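Local coordinates for protein pyridine nucleotide-disulphide oxidoreductase dimerisation region (Escherichia coli BL21, PDB 6KYY) that is an FAD-containing disulfide reductase of the pyridine nucleotide-disulfide oxidoreductase family, induced by hypochlorous acid and probably involved in resistance to reactive chlorine species, at residues R203-I208 with V384-V389; M341-S346 with S400-D405; N9-V14 with G33-L38; E107-H112 with N122-G127. One frame throughout, in Å; residues are numbered along the deposited sequence.

Contact 1. Residues R203-I208 with V384-V389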
loop_
_atom_site.group_PDB
_atom_site.type_symbol
_atom_site.label_atom_id
_atom_site.label_comp_id
_atom_site.label_asym_id
_atom_site.label_seq_id
_atom_site.Cartn_x
_atom_site.Cartn_y
_atom_site.Cartn_z
ATOM N N ARG B 203 11.786 -22.504 -0.158
ATOM C CA ARG B 203 12.594 -21.415 -0.692
ATOM C C ARG B 203 12.607 -20.186 0.206
ATOM O O ARG B 203 13.343 -19.235 -0.080
ATOM C CB ARG B 203 12.097 -21.020 -2.088
ATOM C CG ARG B 203 12.675 -21.862 -3.213
ATOM C CD ARG B 203 12.243 -21.336 -4.572
ATOM N NE ARG B 203 10.798 -21.438 -4.764
ATOM C CZ ARG B 203 10.222 -22.058 -5.789
ATOM N NH1 ARG B 203 8.901 -22.102 -5.883
ATOM N NH2 ARG B 203 10.969 -22.634 -6.723
ATOM N N GLU B 204 11.820 -20.179 1.278
ATOM C CA GLU B 204 11.780 -19.071 2.217
ATOM C C GLU B 204 12.525 -19.445 3.494
ATOM O O GLU B 204 13.011 -20.566 3.660
ATOM C CB GLU B 204 10.332 -18.682 2.522
ATOM C CG GLU B 204 9.456 -18.506 1.291
ATOM C CD GLU B 204 9.740 -17.214 0.551
ATOM O OE1 GLU B 204 10.417 -16.336 1.124
ATOM O OE2 GLU B 204 9.282 -17.075 -0.603
ATOM N N ASP B 205 12.617 -18.485 4.409
ATOM C CA ASP B 205 13.226 -18.747 5.703
ATOM C C ASP B 205 12.284 -19.565 6.575
ATOM O O ASP B 205 11.063 -19.540 6.404
ATOM C CB ASP B 205 13.578 -17.436 6.404
ATOM C CG ASP B 205 14.935 -16.904 5.998
ATOM O OD1 ASP B 205 15.867 -17.718 5.832
ATOM O OD2 ASP B 205 15.066 -15.672 5.845
ATOM N N ARG B 206 12.866 -20.301 7.523
ATOM C CA ARG B 206 12.045 -21.097 8.428
ATOM C C ARG B 206 11.235 -20.219 9.371
ATOM O O ARG B 206 10.111 -20.581 9.735
ATOM C CB ARG B 206 12.923 -22.067 9.221
ATOM C CG ARG B 206 13.481 -23.226 8.400
ATOM C CD ARG B 206 12.379 -23.985 7.673
ATOM N NE ARG B 206 12.202 -23.511 6.303
ATOM C CZ ARG B 206 11.128 -23.754 5.558
ATOM N NH1 ARG B 206 10.128 -24.474 6.047
ATOM N NH2 ARG B 206 11.055 -23.277 4.324
ATOM N N ASP B 207 11.775 -19.062 9.765
ATOM C CA ASP B 207 11.062 -18.202 10.706
ATOM C C ASP B 207 9.803 -17.613 10.081
ATOM O O ASP B 207 8.778 -17.473 10.757
ATOM C CB ASP B 207 11.983 -17.092 11.216
ATOM C CG ASP B 207 12.820 -16.475 10.115
ATOM O OD1 ASP B 207 14.032 -16.768 10.055
ATOM O OD2 ASP B 207 12.267 -15.695 9.313
ATOM N N ILE B 208 9.853 -17.268 8.795
ATOM C CA ILE B 208 8.658 -16.767 8.124
ATOM C C ILE B 208 7.779 -17.905 7.606
ATOM O O ILE B 208 6.556 -17.751 7.534
ATOM C CB ILE B 208 9.028 -15.795 6.990
ATOM C CG1 ILE B 208 9.982 -16.449 5.990
ATOM C CG2 ILE B 208 9.637 -14.524 7.558
ATOM C CD1 ILE B 208 10.182 -15.637 4.729
ATOM N N VAL B 384 5.146 -10.545 10.461
ATOM C CA VAL B 384 6.428 -10.122 11.015
ATOM C C VAL B 384 7.199 -9.400 9.920
ATOM O O VAL B 384 6.949 -9.596 8.730
ATOM C CB VAL B 384 7.222 -11.334 11.569
ATOM C CG1 VAL B 384 7.790 -12.169 10.430
ATOM C CG2 VAL B 384 8.324 -10.876 12.516
ATOM N N LEU B 385 8.132 -8.544 10.327
ATOM C CA LEU B 385 9.059 -7.885 9.421
ATOM C C LEU B 385 10.477 -8.320 9.756
ATOM O O LEU B 385 10.832 -8.459 10.930
ATOM C CB LEU B 385 8.954 -6.359 9.519
ATOM C CG LEU B 385 7.593 -5.719 9.254
ATOM C CD1 LEU B 385 7.754 -4.224 9.029
ATOM C CD2 LEU B 385 6.920 -6.373 8.064
ATOM N N LYS B 386 11.283 -8.540 8.722
ATOM C CA LYS B 386 12.690 -8.848 8.927
ATOM C C LYS B 386 13.456 -8.497 7.663
ATOM O O LYS B 386 12.957 -8.686 6.551
ATOM C CB LYS B 386 12.903 -10.322 9.295
ATOM C CG LYS B 386 12.654 -11.293 8.157
ATOM C CD LYS B 386 13.096 -12.698 8.508
ATOM C CE LYS B 386 14.606 -12.797 8.593
ATOM N NZ LYS B 386 15.035 -14.188 8.902
ATOM N N ALA B 387 14.662 -7.964 7.846
ATOM C CA ALA B 387 15.553 -7.654 6.742
ATOM C C ALA B 387 16.979 -7.954 7.173
ATOM O O ALA B 387 17.259 -8.191 8.351
ATOM C CB ALA B 387 15.411 -6.199 6.287
ATOM N N ILE B 388 17.886 -7.948 6.202
ATOM C CA ILE B 388 19.275 -8.334 6.418
ATOM C C ILE B 388 20.161 -7.175 5.987
ATOM O O ILE B 388 20.078 -6.714 4.842
ATOM C CB ILE B 388 19.631 -9.617 5.653
ATOM C CG1 ILE B 388 18.635 -10.724 6.001
ATOM C CG2 ILE B 388 21.048 -10.060 5.982
ATOM C CD1 ILE B 388 18.339 -11.653 4.857
ATOM N N VAL B 389 21.004 -6.710 6.903
ATOM C CA VAL B 389 21.923 -5.606 6.661
ATOM C C VAL B 389 23.331 -6.171 6.563
ATOM O O VAL B 389 23.727 -7.012 7.380
ATOM C CB VAL B 389 21.833 -4.545 7.771
ATOM C CG1 VAL B 389 22.826 -3.420 7.518
ATOM C CG2 VAL B 389 20.413 -4.009 7.874
#

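Contact 2. Residues M341-S346 with S400-D405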
loop_
_atom_site.group_PDB
_atom_site.type_symbol
_atom_site.label_atom_id
_atom_site.label_comp_id
_atom_site.label_asym_id
_atom_site.label_seq_id
_atom_site.Cartn_x
_atom_site.Cartn_y
_atom_site.Cartn_z
ATOM N N MET B 341 -1.586 -13.851 0.514
ATOM C CA MET B 341 -2.402 -14.396 1.589
ATOM C C MET B 341 -3.091 -13.272 2.347
ATOM O O MET B 341 -3.365 -12.202 1.795
ATOM C CB MET B 341 -1.563 -15.198 2.581
ATOM C CG MET B 341 -0.906 -16.441 2.056
ATOM S SD MET B 341 0.032 -17.157 3.414
ATOM C CE MET B 341 1.089 -15.779 3.847
ATOM N N THR B 342 -3.355 -13.520 3.629
ATOM C CA THR B 342 -3.811 -12.493 4.562
ATOM C C THR B 342 -3.141 -12.794 5.897
ATOM O O THR B 342 -3.560 -13.719 6.612
ATOM C CB THR B 342 -5.332 -12.478 4.697
ATOM O OG1 THR B 342 -5.927 -12.277 3.408
ATOM C CG2 THR B 342 -5.772 -11.361 5.632
ATOM N N PRO B 343 -2.085 -12.051 6.262
ATOM C CA PRO B 343 -1.495 -10.943 5.505
ATOM C C PRO B 343 -0.521 -11.407 4.419
ATOM O O PRO B 343 0.102 -12.457 4.566
ATOM C CB PRO B 343 -0.767 -10.147 6.583
ATOM C CG PRO B 343 -0.344 -11.182 7.570
ATOM C CD PRO B 343 -1.383 -12.276 7.538
ATOM N N PRO B 344 -0.398 -10.629 3.346
ATOM C CA PRO B 344 0.449 -11.050 2.224
ATOM C C PRO B 344 1.932 -11.049 2.573
ATOM O O PRO B 344 2.402 -10.279 3.413
ATOM C CB PRO B 344 0.135 -10.021 1.130
ATOM C CG PRO B 344 -0.513 -8.872 1.836
ATOM C CD PRO B 344 -1.200 -9.435 3.031
ATOM N N LEU B 345 2.670 -11.933 1.901
ATOM C CA LEU B 345 4.105 -12.117 2.101
ATOM C C LEU B 345 4.840 -11.550 0.892
ATOM O O LEU B 345 4.767 -12.116 -0.203
ATOM C CB LEU B 345 4.437 -13.598 2.296
ATOM C CG LEU B 345 5.878 -14.031 2.599
ATOM C CD1 LEU B 345 6.668 -14.318 1.324
ATOM C CD2 LEU B 345 6.598 -13.006 3.472
ATOM N N SER B 346 5.557 -10.450 1.094
ATOM C CA SER B 346 6.324 -9.802 0.040
ATOM C C SER B 346 7.814 -9.932 0.326
ATOM O O SER B 346 8.243 -9.929 1.484
ATOM C CB SER B 346 5.938 -8.327 -0.088
ATOM O OG SER B 346 4.612 -8.199 -0.566
ATOM N N SER B 400 11.964 -9.526 4.245
ATOM C CA SER B 400 10.801 -10.408 4.324
ATOM C C SER B 400 9.681 -9.605 4.983
ATOM O O SER B 400 9.688 -9.405 6.199
ATOM C CB SER B 400 11.114 -11.672 5.115
ATOM O OG SER B 400 11.985 -12.522 4.393
ATOM N N LEU B 401 8.736 -9.133 4.182
ATOM C CA LEU B 401 7.656 -8.278 4.661
ATOM C C LEU B 401 6.371 -9.098 4.682
ATOM O O LEU B 401 5.694 -9.235 3.660
ATOM C CB LEU B 401 7.535 -7.036 3.783
ATOM C CG LEU B 401 8.801 -6.173 3.763
ATOM C CD1 LEU B 401 8.546 -4.836 3.092
ATOM C CD2 LEU B 401 9.341 -5.967 5.170
ATOM N N LEU B 402 6.058 -9.662 5.846
ATOM C CA LEU B 402 4.838 -10.434 6.066
ATOM C C LEU B 402 3.887 -9.542 6.854
ATOM O O LEU B 402 3.840 -9.583 8.084
ATOM C CB LEU B 402 5.148 -11.731 6.801
ATOM C CG LEU B 402 3.998 -12.718 6.990
ATOM C CD1 LEU B 402 3.282 -12.976 5.676
ATOM C CD2 LEU B 402 4.502 -14.021 7.592
ATOM N N CYS B 403 3.129 -8.722 6.135
ATOM C CA CYS B 403 2.258 -7.746 6.767
ATOM C C CYS B 403 1.112 -7.419 5.822
ATOM O O CYS B 403 1.119 -7.792 4.647
ATOM C CB CYS B 403 3.028 -6.476 7.127
ATOM S SG CYS B 403 4.185 -5.978 5.847
ATOM N N VAL B 404 0.117 -6.714 6.357
ATOM C CA VAL B 404 -0.914 -6.138 5.508
ATOM C C VAL B 404 -0.289 -5.044 4.652
ATOM O O VAL B 404 0.574 -4.284 5.115
ATOM C CB VAL B 404 -2.075 -5.594 6.357
ATOM C CG1 VAL B 404 -3.025 -6.720 6.733
ATOM C CG2 VAL B 404 -1.541 -4.907 7.603
ATOM N N ASP B 405 -0.708 -4.976 3.387
ATOM C CA ASP B 405 -0.158 -4.032 2.413
ATOM C C ASP B 405 1.333 -4.259 2.180
ATOM O O ASP B 405 2.073 -3.326 1.857
ATOM C CB ASP B 405 -0.419 -2.580 2.826
ATOM C CG ASP B 405 -1.794 -2.099 2.417
ATOM O OD1 ASP B 405 -2.235 -2.445 1.302
ATOM O OD2 ASP B 405 -2.436 -1.379 3.211
#

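Contact 3. Residues N9-V14 with G33-L38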
loop_
_atom_site.group_PDB
_atom_site.type_symbol
_atom_site.label_atom_id
_atom_site.label_comp_id
_atom_site.label_asym_id
_atom_site.label_seq_id
_atom_site.Cartn_x
_atom_site.Cartn_y
_atom_site.Cartn_z
ATOM N N ASN B 9 -2.360 -9.931 -46.036
ATOM C CA ASN B 9 -1.055 -9.418 -46.416
ATOM C C ASN B 9 -0.003 -9.965 -45.456
ATOM O O ASN B 9 -0.283 -10.821 -44.612
ATOM C CB ASN B 9 -1.054 -7.893 -46.414
ATOM C CG ASN B 9 -1.968 -7.295 -47.462
ATOM O OD1 ASN B 9 -2.536 -8.001 -48.297
ATOM N ND2 ASN B 9 -2.129 -5.980 -47.408
ATOM N N LYS B 10 1.227 -9.477 -45.576
ATOM C CA LYS B 10 2.271 -9.794 -44.614
ATOM C C LYS B 10 2.343 -8.693 -43.564
ATOM O O LYS B 10 2.457 -7.509 -43.899
ATOM C CB LYS B 10 3.627 -9.959 -45.302
ATOM C CG LYS B 10 4.668 -10.661 -44.432
ATOM C CD LYS B 10 5.980 -10.882 -45.172
ATOM C CE LYS B 10 6.618 -9.566 -45.573
ATOM N NZ LYS B 10 8.004 -9.754 -46.085
ATOM N N TYR B 11 2.278 -9.086 -42.298
ATOM C CA TYR B 11 2.356 -8.137 -41.199
ATOM C C TYR B 11 3.810 -7.893 -40.823
ATOM O O TYR B 11 4.615 -8.826 -40.765
ATOM C CB TYR B 11 1.580 -8.648 -39.985
ATOM C CG TYR B 11 0.088 -8.752 -40.211
ATOM C CD1 TYR B 11 -0.742 -7.658 -40.011
ATOM C CD2 TYR B 11 -0.488 -9.945 -40.629
ATOM C CE1 TYR B 11 -2.105 -7.748 -40.216
ATOM C CE2 TYR B 11 -1.850 -10.045 -40.840
ATOM C CZ TYR B 11 -2.653 -8.944 -40.632
ATOM O OH TYR B 11 -4.011 -9.036 -40.839
ATOM N N GLN B 12 4.144 -6.623 -40.578
ATOM C CA GLN B 12 5.485 -6.297 -40.106
ATOM C C GLN B 12 5.770 -6.946 -38.759
ATOM O O GLN B 12 6.929 -7.238 -38.441
ATOM C CB GLN B 12 5.659 -4.780 -40.016
ATOM C CG GLN B 12 5.588 -4.065 -41.356
ATOM C CD GLN B 12 5.290 -2.586 -41.213
ATOM O OE1 GLN B 12 4.192 -2.198 -40.817
ATOM N NE2 GLN B 12 6.270 -1.751 -41.538
ATOM N N ALA B 13 4.730 -7.185 -37.963
ATOM C CA ALA B 13 4.858 -7.850 -36.676
ATOM C C ALA B 13 3.641 -8.731 -36.453
ATOM O O ALA B 13 2.507 -8.290 -36.661
ATOM C CB ALA B 13 4.996 -6.835 -35.535
ATOM N N VAL B 14 3.877 -9.974 -36.042
ATOM C CA VAL B 14 2.815 -10.906 -35.682
ATOM C C VAL B 14 3.084 -11.389 -34.265
ATOM O O VAL B 14 4.146 -11.963 -33.991
ATOM C CB VAL B 14 2.726 -12.092 -36.656
ATOM C CG1 VAL B 14 1.564 -12.998 -36.278
ATOM C CG2 VAL B 14 2.573 -11.598 -38.082
ATOM N N GLY B 33 3.244 3.071 -36.380
ATOM C CA GLY B 33 2.986 2.918 -37.796
ATOM C C GLY B 33 3.025 1.494 -38.309
ATOM O O GLY B 33 2.636 1.259 -39.460
ATOM N N TRP B 34 3.470 0.540 -37.494
ATOM C CA TRP B 34 3.614 -0.837 -37.947
ATOM C C TRP B 34 2.252 -1.490 -38.159
ATOM O O TRP B 34 1.287 -1.218 -37.441
ATOM C CB TRP B 34 4.413 -1.657 -36.934
ATOM C CG TRP B 34 5.846 -1.241 -36.756
ATOM C CD1 TRP B 34 6.351 0.026 -36.813
ATOM C CD2 TRP B 34 6.957 -2.102 -36.474
ATOM N NE1 TRP B 34 7.707 0.005 -36.592
ATOM C CE2 TRP B 34 8.103 -1.289 -36.381
ATOM C CE3 TRP B 34 7.092 -3.482 -36.296
ATOM C CZ2 TRP B 34 9.370 -1.811 -36.117
ATOM C CZ3 TRP B 34 8.348 -3.999 -36.035
ATOM C CH2 TRP B 34 9.471 -3.164 -35.948
ATOM N N ARG B 35 2.184 -2.367 -39.160
ATOM C CA ARG B 35 1.012 -3.207 -39.385
ATOM C C ARG B 35 1.154 -4.447 -38.510
ATOM O O ARG B 35 1.998 -5.310 -38.774
ATOM C CB ARG B 35 0.880 -3.579 -40.860
ATOM C CG ARG B 35 -0.455 -4.216 -41.221
ATOM C CD ARG B 35 -0.680 -4.244 -42.726
ATOM N NE ARG B 35 -1.004 -5.587 -43.198
ATOM C CZ ARG B 35 -2.211 -6.137 -43.115
ATOM N NH1 ARG B 35 -3.217 -5.457 -42.580
ATOM N NH2 ARG B 35 -2.413 -7.368 -43.565
ATOM N N VAL B 36 0.331 -4.537 -37.467
ATOM C CA VAL B 36 0.481 -5.547 -36.427
ATOM C C VAL B 36 -0.717 -6.485 -36.453
ATOM O O VAL B 36 -1.846 -6.064 -36.728
ATOM C CB VAL B 36 0.631 -4.901 -35.034
ATOM C CG1 VAL B 36 1.203 -5.899 -34.041
ATOM C CG2 VAL B 36 1.506 -3.660 -35.117
ATOM N N ALA B 37 -0.462 -7.758 -36.163
ATOM C CA ALA B 37 -1.501 -8.765 -36.010
ATOM C C ALA B 37 -1.221 -9.565 -34.748
ATOM O O ALA B 37 -0.108 -10.066 -34.563
ATOM C CB ALA B 37 -1.565 -9.696 -37.224
ATOM N N LEU B 38 -2.222 -9.676 -33.881
ATOM C CA LEU B 38 -2.127 -10.480 -32.671
ATOM C C LEU B 38 -3.101 -11.644 -32.768
ATOM O O LEU B 38 -4.298 -11.440 -32.998
ATOM C CB LEU B 38 -2.420 -9.643 -31.424
ATOM C CG LEU B 38 -1.984 -10.271 -30.096
ATOM C CD1 LEU B 38 -1.369 -9.227 -29.178
ATOM C CD2 LEU B 38 -3.153 -10.966 -29.413
#

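Contact 4. Residues E107-H112 with N122-G127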
loop_
_atom_site.group_PDB
_atom_site.type_symbol
_atom_site.label_atom_id
_atom_site.label_comp_id
_atom_site.label_asym_id
_atom_site.label_seq_id
_atom_site.Cartn_x
_atom_site.Cartn_y
_atom_site.Cartn_z
ATOM N N GLU B 107 -0.210 -21.921 -35.175
ATOM C CA GLU B 107 0.693 -23.052 -35.322
ATOM C C GLU B 107 1.742 -22.691 -36.363
ATOM O O GLU B 107 1.404 -22.149 -37.420
ATOM C CB GLU B 107 -0.069 -24.315 -35.737
ATOM C CG GLU B 107 0.790 -25.559 -35.877
ATOM C CD GLU B 107 0.122 -26.630 -36.719
ATOM O OE1 GLU B 107 0.203 -26.545 -37.963
ATOM O OE2 GLU B 107 -0.489 -27.552 -36.140
ATOM N N PHE B 108 3.004 -22.986 -36.062
ATOM C CA PHE B 108 4.110 -22.615 -36.940
ATOM C C PHE B 108 4.152 -23.558 -38.137
ATOM O O PHE B 108 4.399 -24.758 -37.984
ATOM C CB PHE B 108 5.432 -22.649 -36.180
ATOM C CG PHE B 108 5.800 -21.343 -35.532
ATOM C CD1 PHE B 108 6.162 -20.248 -36.299
ATOM C CD2 PHE B 108 5.793 -21.214 -34.153
ATOM C CE1 PHE B 108 6.504 -19.047 -35.704
ATOM C CE2 PHE B 108 6.135 -20.017 -33.552
ATOM C CZ PHE B 108 6.492 -18.931 -34.329
ATOM N N ILE B 109 3.898 -23.018 -39.330
ATOM C CA ILE B 109 4.231 -23.737 -40.554
ATOM C C ILE B 109 5.709 -23.566 -40.870
ATOM O O ILE B 109 6.397 -24.525 -41.238
ATOM C CB ILE B 109 3.354 -23.250 -41.723
ATOM C CG1 ILE B 109 1.907 -23.712 -41.555
ATOM C CG2 ILE B 109 3.918 -23.730 -43.055
ATOM C CD1 ILE B 109 0.931 -22.940 -42.418
ATOM N N ASN B 110 6.216 -22.347 -40.710
ATOM C CA ASN B 110 7.573 -21.989 -41.088
ATOM C C ASN B 110 8.134 -21.065 -40.017
ATOM O O ASN B 110 7.591 -20.955 -38.915
ATOM C CB ASN B 110 7.583 -21.321 -42.467
ATOM C CG ASN B 110 8.272 -22.159 -43.505
ATOM O OD1 ASN B 110 8.597 -23.318 -43.255
ATOM N ND2 ASN B 110 8.499 -21.585 -44.681
ATOM N N ASN B 111 9.234 -20.394 -40.347
ATOM C CA ASN B 111 9.707 -19.269 -39.556
ATOM C C ASN B 111 9.177 -17.940 -40.078
ATOM O O ASN B 111 9.553 -16.887 -39.553
ATOM C CB ASN B 111 11.240 -19.253 -39.513
ATOM C CG ASN B 111 11.862 -18.943 -40.859
ATOM O OD1 ASN B 111 11.796 -19.747 -41.791
ATOM N ND2 ASN B 111 12.485 -17.776 -40.965
ATOM N N HIS B 112 8.308 -17.970 -41.093
ATOM C CA HIS B 112 7.661 -16.776 -41.616
ATOM C C HIS B 112 6.141 -16.834 -41.594
ATOM O O HIS B 112 5.507 -15.773 -41.582
ATOM C CB HIS B 112 8.098 -16.504 -43.065
ATOM C CG HIS B 112 9.582 -16.486 -43.265
ATOM N ND1 HIS B 112 10.318 -15.321 -43.261
ATOM C CD2 HIS B 112 10.464 -17.487 -43.497
ATOM C CE1 HIS B 112 11.591 -15.607 -43.471
ATOM N NE2 HIS B 112 11.705 -16.913 -43.619
ATOM N N ASN B 122 -9.160 -22.907 -41.944
ATOM C CA ASN B 122 -7.904 -22.317 -41.504
ATOM C C ASN B 122 -7.572 -21.048 -42.289
ATOM O O ASN B 122 -8.124 -20.775 -43.358
ATOM C CB ASN B 122 -6.761 -23.320 -41.654
ATOM C CG ASN B 122 -6.856 -24.465 -40.669
ATOM O OD1 ASN B 122 -7.539 -24.368 -39.649
ATOM N ND2 ASN B 122 -6.168 -25.559 -40.969
ATOM N N LEU B 123 -6.649 -20.265 -41.727
ATOM C CA LEU B 123 -6.052 -19.118 -42.395
ATOM C C LEU B 123 -4.535 -19.232 -42.317
ATOM O O LEU B 123 -3.988 -19.964 -41.487
ATOM C CB LEU B 123 -6.491 -17.782 -41.773
ATOM C CG LEU B 123 -7.974 -17.465 -41.577
ATOM C CD1 LEU B 123 -8.126 -16.109 -40.899
ATOM C CD2 LEU B 123 -8.712 -17.487 -42.902
ATOM N N GLU B 124 -3.856 -18.490 -43.188
ATOM C CA GLU B 124 -2.401 -18.443 -43.224
ATOM C C GLU B 124 -1.947 -17.000 -43.051
ATOM O O GLU B 124 -2.436 -16.105 -43.749
ATOM C CB GLU B 124 -1.861 -19.025 -44.533
ATOM C CG GLU B 124 -1.435 -20.484 -44.434
ATOM C CD GLU B 124 -2.615 -21.444 -44.433
ATOM O OE1 GLU B 124 -3.613 -21.166 -45.131
ATOM O OE2 GLU B 124 -2.542 -22.477 -43.735
ATOM N N ILE B 125 -1.016 -16.778 -42.125
ATOM C CA ILE B 125 -0.592 -15.441 -41.730
ATOM C C ILE B 125 0.928 -15.377 -41.763
ATOM O O ILE B 125 1.601 -16.229 -41.174
ATOM C CB ILE B 125 -1.118 -15.072 -40.330
ATOM C CG1 ILE B 125 -2.649 -15.079 -40.329
ATOM C CG2 ILE B 125 -0.554 -13.728 -39.880
ATOM C CD1 ILE B 125 -3.270 -14.244 -39.247
ATOM N N HIS B 126 1.464 -14.366 -42.443
ATOM C CA HIS B 126 2.900 -14.184 -42.589
ATOM C C HIS B 126 3.376 -13.003 -41.753
ATOM O O HIS B 126 2.623 -12.060 -41.492
ATOM C CB HIS B 126 3.282 -13.963 -44.056
ATOM C CG HIS B 126 2.529 -14.831 -45.014
ATOM N ND1 HIS B 126 2.480 -16.203 -44.893
ATOM C CD2 HIS B 126 1.798 -14.523 -46.110
ATOM C CE1 HIS B 126 1.750 -16.703 -45.874
ATOM N NE2 HIS B 126 1.324 -15.704 -46.627
ATOM N N GLY B 127 4.642 -13.058 -41.345
ATOM C CA GLY B 127 5.205 -12.005 -40.525
ATOM C C GLY B 127 6.666 -11.703 -40.790
ATOM O O GLY B 127 7.503 -12.611 -40.811
#

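Contact 1. Residues R203-I208 with V384-V389
I208 packs its CG2 methyl against two residues of the 384-389 strand, and with D205 and the K386 chain it makes up the buried part of the contact. The methyl lies 4.1 Å from V384 CG1 and 4.0 Å from K386 CD, and the isoleucine meets both side chains at about a right angle. The solvent side is at D207, the exposed residue of the group. K386 has CG between its backbone N and carbonyl carbon (chi1 70°), and the aliphatic chain bends at chi3 (-70°), which carries the ammonium past I208 to two aspartates. D207 comes at it from the opposite direction. Its OD1 takes NZ at 3.0 Å on the syn side, 30° out of the carboxylate plane, while OD2 adds a weak bond. D205, at the N-cap position of helix 206-218, contributes a second salt bridge, long and weak at 3.4 Å between OD2 and NZ. E352 also pairs with NZ, so three carboxylates share one lysine. D205 has its stronger partners in the backbone amides of E352 and E353. The contact thus sets the start of helix 206-218 on the sheet of the dimerisation domain, beside helix 352-358, with I208 reaching on to S400 of strand 396-402.

Contact 2. Residues M341-S346 with S400-D405
L345 and L402 face each other as an antiparallel non-hydrogen-bonded pair, and their side chains interlock on one face of the sheet. Both carry CG opposite the backbone N (chi1 -177° for L345, -174° for L402), yet the two chains cross at about a right angle, so each lays a methyl beside the other's CB: L402 CD1 is 3.6 Å from L345 CB, and L345 CD2 is 3.8 Å from L402 CB. The same CD1 methyl of L402 also touches M341 CE at 4.0 Å, because the methionine, bent at its last torsion, swings its methyl back toward the strand. P343, which follows a cis peptide bond, presents its ring to residues 403-404: CB rests 3.4 Å from C403 C, and V404 CG1 lies just beyond. The next pair, S346 with L401, is hydrogen-bonded in both directions, from S346 N to L401 O at 2.8 Å and from L401 N to S346 O at 2.9 Å. C403 N reaches P344 O at 3.2 Å with a more bent N-H...O angle of 138°. S346 OG turns from this ladder to S338. P344 has no amide hydrogen, so at this position the backbone can take part only through its carbonyl, which accepts from C403 N and S406 OG. The chemistry is therefore that of a buried sheet end: the carbonyls of P344, L401 and S346 accept backbone N-H groups, while leucine, methionine and proline carbons fill one face, where helix 206-218 adds I212 and I215.

Contact 3. Residues N9-V14 with G33-L38
Y11 and A37 form the apolar centre: the A37 CB methyl sits over the middle of the tyrosine ring, 3.3 Å from its centroid and 3° off the normal, a CH-pi contact. On the other face of the sheet A13 CB touches V36 CG1 at 4.2 Å and meets the W34 ring at its edge, near the ring plane. Between the two faces the backbones pair in parallel, with A37 N donating to A13 O at 3.1 Å and A13 N giving a weak bond to R35 O. Further out, R35 covers the opposite face of Y11. Its CG stands opposite the backbone N (chi1 -168°), and a bend at chi3 folds the guanidinium flat over the ring, centres 3.9 Å apart and planes at 22°. N9 lies over the guanidinium's far face. At the polar edge, Q12 extends to let OE1 accept from R35 N at 2.6 Å, and Y11 OH bonds to D100. This is the first beta-alpha-beta crossover of a Rossmann-type FAD domain. A tyrosine held between a methyl and a cation implies a ring fixed on both faces, and cation-pi attraction probably adds to the stack.

Contact 4. Residues E107-H112 with N122-G127
I109 and E124 meet at about a right angle, the CD1 methyl of the isoleucine touching both the carboxylate oxygen OE2 and CG of the glutamate. CD1 is 3.7 Å from E124 OE2 and 4.0 Å from E124 CG, a van der Waals touch at the rim. The orientation follows from the torsions: I109 points its CB toward the strand and extends CD1 (chi2 163°), while E124 does not set out toward the loop, but its bend at chi2 (77°) brings the carboxylate to the methyl. At the other end of the segments the backbone takes over. H112 turns its imidazole away from strand 123-127, its side chain about 4 Å from a bound copper ion, and offers its carbonyl instead. H112 O accepts from G127 N at 2.9 Å, nearly in line with the C=O bond, and also lies 3.2 Å from H126 CA in a CA-H...O contact. H126 leaves only its CB, 3.8 Å away, near that oxygen; its imidazole is held by ND1 bonding to S113 OG. The CA atoms show how the segments converge, from 8.9 Å between I109 and E124 to 5.5 Å between H112 and G127. Residues 109-112 run at 33° to residues 124-127, and the chain then reverses into strand 113-116, which pairs antiparallel with strand 123-127. Since I125 bonds to L114, the link between H112 and G127 prolongs the same register. On its other side strand 123-127 pairs with strand 10-16, and F108 packs on I16, L114, I130 and I132, placing this loop residue against the sheet.

From the N terminus, contact 3 closes first, joining 9-14 to 33-38 round helix 20-31. Contact 4 then closes a short loop holding strand 113-116. The two are in series but adjoin, since strands 10-16 and 123-127 are neighbours in one mixed sheet and Y11 N lies at bonding distance from H126 O. Much later 203-208 opens contact 1 and 341-346 opens contact 2; they close in the same order, at 384-389 and 400-405, so these two cross. Successive strands 384-390 and 396-402 join them, and their centres lie about 12 Å apart. Contact 1 joins the nucleotide-oxidoreductase region to the dimerisation domain, whereas contact 2 stays inside that domain. The two pairs lie on opposite sides of the chain's centre.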